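Local coordinates for sensor protein (Geobacter sulfurreducens, PDB 3H7M) that is the sensor domain, probably ligand-binding, of a membrane protein that probably phosphorylates a histidine using ATP, at residues A[113-117]-A[118-122]. Residues are numbered along the deposited sequence; the frame is centred on the assembly and turned at random.
Sequences EDLRG and RKVAL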
ATOM      1  N   GLU A 113      19.785   4.166  -8.988  1.00 71.49           N
ATOM      2  CA  GLU A 113      20.561   5.158  -9.717  1.00 74.63           C
ATOM      3  C   GLU A 113      20.833   4.590 -11.108  1.00 75.51           C
ATOM      4  O   GLU A 113      20.956   5.334 -12.090  1.00 71.94           O
ATOM      5  CB  GLU A 113      21.878   5.454  -8.999  1.00 82.06           C
ATOM      6  CG  GLU A 113      22.803   4.266  -8.824  1.00 83.56           C
ATOM      7  CD  GLU A 113      22.169   3.138  -8.035  1.00 85.54           C
ATOM      8  OE1 GLU A 113      21.470   3.423  -7.033  1.00 76.57           O
ATOM      9  OE2 GLU A 113      22.383   1.965  -8.414  1.00 89.36           O
ATOM     10  N   ASP A 114      20.909   3.262 -11.181  1.00 74.21           N
ATOM     11  CA  ASP A 114      21.162   2.566 -12.439  1.00 70.50           C
ATOM     12  C   ASP A 114      19.963   2.661 -13.371  1.00 62.92           C
ATOM     13  O   ASP A 114      20.013   2.201 -14.513  1.00 62.14           O
ATOM     14  CB  ASP A 114      21.494   1.096 -12.177  1.00 74.69           C
ATOM     15  CG  ASP A 114      22.742   0.924 -11.332  1.00 85.64           C
ATOM     16  OD1 ASP A 114      23.059  -0.226 -10.953  1.00 91.61           O
ATOM     17  OD2 ASP A 114      23.406   1.943 -11.049  1.00 92.62           O
ATOM     18  N   LEU A 115      18.892   3.275 -12.883  1.00 54.84           N
ATOM     19  CA  LEU A 115      17.675   3.441 -13.669  1.00 53.50           C
ATOM     20  C   LEU A 115      17.612   4.770 -14.402  1.00 56.63           C
ATOM     21  O   LEU A 115      16.642   5.050 -15.111  1.00 48.09           O
ATOM     22  CB  LEU A 115      16.444   3.306 -12.766  1.00 53.05           C
ATOM     23  CG  LEU A 115      15.884   1.891 -12.524  1.00 61.57           C
ATOM     24  CD1 LEU A 115      16.998   0.895 -12.154  1.00 52.56           C
ATOM     25  CD2 LEU A 115      14.834   1.957 -11.426  1.00 61.05           C
ATOM     26  N   ARG A 116      18.633   5.602 -14.216  1.00 63.50           N
ATOM     27  CA  ARG A 116      18.672   6.897 -14.890  1.00 63.83           C
ATOM     28  C   ARG A 116      18.843   6.614 -16.372  1.00 61.63           C
ATOM     29  O   ARG A 116      19.718   5.835 -16.762  1.00 61.11           O
ATOM     30  CB  ARG A 116      19.847   7.741 -14.377  1.00 68.25           C
ATOM     31  CG  ARG A 116      19.551   8.557 -13.116  1.00 69.10           C
ATOM     32  CD  ARG A 116      19.269  10.030 -13.440  1.00 67.15           C
ATOM     33  NE  ARG A 116      18.805  10.788 -12.272  1.00 58.35           N
ATOM     34  CZ  ARG A 116      19.431  10.811 -11.097  1.00 63.35           C
ATOM     35  NH1 ARG A 116      20.563  10.114 -10.922  1.00 51.53           N
ATOM     36  NH2 ARG A 116      18.915  11.527 -10.091  1.00 64.54           N
ATOM     37  N   GLY A 117      17.993   7.224 -17.189  1.00 57.03           N
ATOM     38  CA  GLY A 117      18.070   7.012 -18.621  1.00 65.54           C
ATOM     39  C   GLY A 117      17.263   5.831 -19.134  1.00 70.42           C
ATOM     40  O   GLY A 117      17.164   5.625 -20.344  1.00 74.14           O
ATOM     41  N   ARG A 118      16.681   5.053 -18.225  1.00 71.63           N
ATOM     42  CA  ARG A 118      15.889   3.898 -18.617  1.00 66.86           C
ATOM     43  C   ARG A 118      14.408   4.123 -18.406  1.00 61.33           C
ATOM     44  O   ARG A 118      14.005   4.942 -17.592  1.00 65.51           O
ATOM     45  CB  ARG A 118      16.379   2.672 -17.869  1.00 65.91           C
ATOM     46  CG  ARG A 118      17.802   2.350 -18.260  1.00 71.48           C
ATOM     47  CD  ARG A 118      18.386   1.176 -17.506  1.00 80.22           C
ATOM     48  NE  ARG A 118      19.760   0.915 -17.929  1.00 81.97           N
ATOM     49  CZ  ARG A 118      20.131   0.762 -19.196  1.00 83.29           C
ATOM     50  NH1 ARG A 118      19.230   0.842 -20.168  1.00 80.18           N
ATOM     51  NH2 ARG A 118      21.406   0.538 -19.490  1.00 87.80           N
ATOM     52  N   LYS A 119      13.595   3.421 -19.178  1.00 61.02           N
ATOM     53  CA  LYS A 119      12.151   3.575 -19.083  1.00 59.74           C
ATOM     54  C   LYS A 119      11.691   2.791 -17.850  1.00 55.11           C
ATOM     55  O   LYS A 119      12.037   1.621 -17.685  1.00 52.02           O
ATOM     56  CB  LYS A 119      11.504   3.059 -20.366  1.00 60.31           C
ATOM     57  CG  LYS A 119      10.088   3.536 -20.570  1.00 71.60           C
ATOM     58  CD  LYS A 119       9.450   2.893 -21.797  1.00 77.87           C
ATOM     59  CE  LYS A 119       8.078   3.506 -22.073  1.00 80.53           C
ATOM     60  NZ  LYS A 119       7.445   2.968 -23.307  1.00 84.13           N
ATOM     61  N   VAL A 120      10.917   3.444 -16.988  1.00 51.59           N
ATOM     62  CA  VAL A 120      10.477   2.839 -15.737  1.00 41.98           C
ATOM     63  C   VAL A 120       9.012   3.007 -15.388  1.00 52.16           C
ATOM     64  O   VAL A 120       8.494   4.129 -15.382  1.00 54.70           O
ATOM     65  CB  VAL A 120      11.263   3.413 -14.585  1.00 41.26           C
ATOM     66  CG1 VAL A 120      10.755   2.844 -13.281  1.00 37.04           C
ATOM     67  CG2 VAL A 120      12.745   3.131 -14.789  1.00 38.80           C
ATOM     68  N   ALA A 121       8.340   1.896 -15.079  1.00 43.34           N
ATOM     69  CA  ALA A 121       6.938   1.990 -14.711  1.00 42.19           C
ATOM     70  C   ALA A 121       6.789   1.982 -13.192  1.00 44.91           C
ATOM     71  O   ALA A 121       7.617   1.399 -12.464  1.00 40.80           O
ATOM     72  CB  ALA A 121       6.153   0.827 -15.317  1.00 45.86           C
ATOM     73  N   LEU A 122       5.740   2.633 -12.704  1.00 44.86           N
ATOM     74  CA  LEU A 122       5.497   2.643 -11.269  1.00 46.88           C
ATOM     75  C   LEU A 122       4.162   3.229 -10.919  1.00 41.47           C
ATOM     76  O   LEU A 122       3.529   3.913 -11.726  1.00 44.43           O
ATOM     77  CB  LEU A 122       6.617   3.351 -10.507  1.00 50.61           C
ATOM     78  CG  LEU A 122       6.997   4.780 -10.861  1.00 57.31           C
ATOM     79  CD1 LEU A 122       5.826   5.731 -10.599  1.00 51.18           C
ATOM     80  CD2 LEU A 122       8.203   5.156 -10.008  1.00 56.02           C
TER
HETATM   81  O   HOH W   1      14.583   6.271 -15.392  1.00 44.07           O
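A type II beta turn from Leu115 to Arg118 swings the chain out of the loop after strand 87-103 and into strand 120-123. Its closing bond runs from Arg118 N to Leu115 O at 3.1 Å. A water lies between Leu115 O and Arg118 O and would bridge them, but its 2.4 Å distance to Leu115 O is too short to be relied on. The class of turn follows from the backbone: Arg116 in the second position has a polyproline-like conformation and Gly117 in the third a positive phi (88°), where a CB would press on the carbonyl oxygen of Arg116. Arg118 sets its CG beside its own backbone N (chi1 -64°), and the extended chain beyond runs back past the turn, bringing CD to 3.6 Å from Asp114 O. That oxygen lies at the edge of the guanidinium, near its plane, with NE 3.7 Å away, a proximity too long for a hydrogen bond. On the buried side Leu115 and Val120 cross at about a right angle; CG2 of Val120 is 4.1 Å from Leu115 CG and equally far from CD2. Leu115 also rests on Val163 of the adjoining strand 161-165, while the backbone of Val120 bonds to Val142 on the other flank. The geometry is that of a glycine-containing type II turn leading into an inner parallel strand of a periplasmic-binding-protein-like alpha/beta lobe.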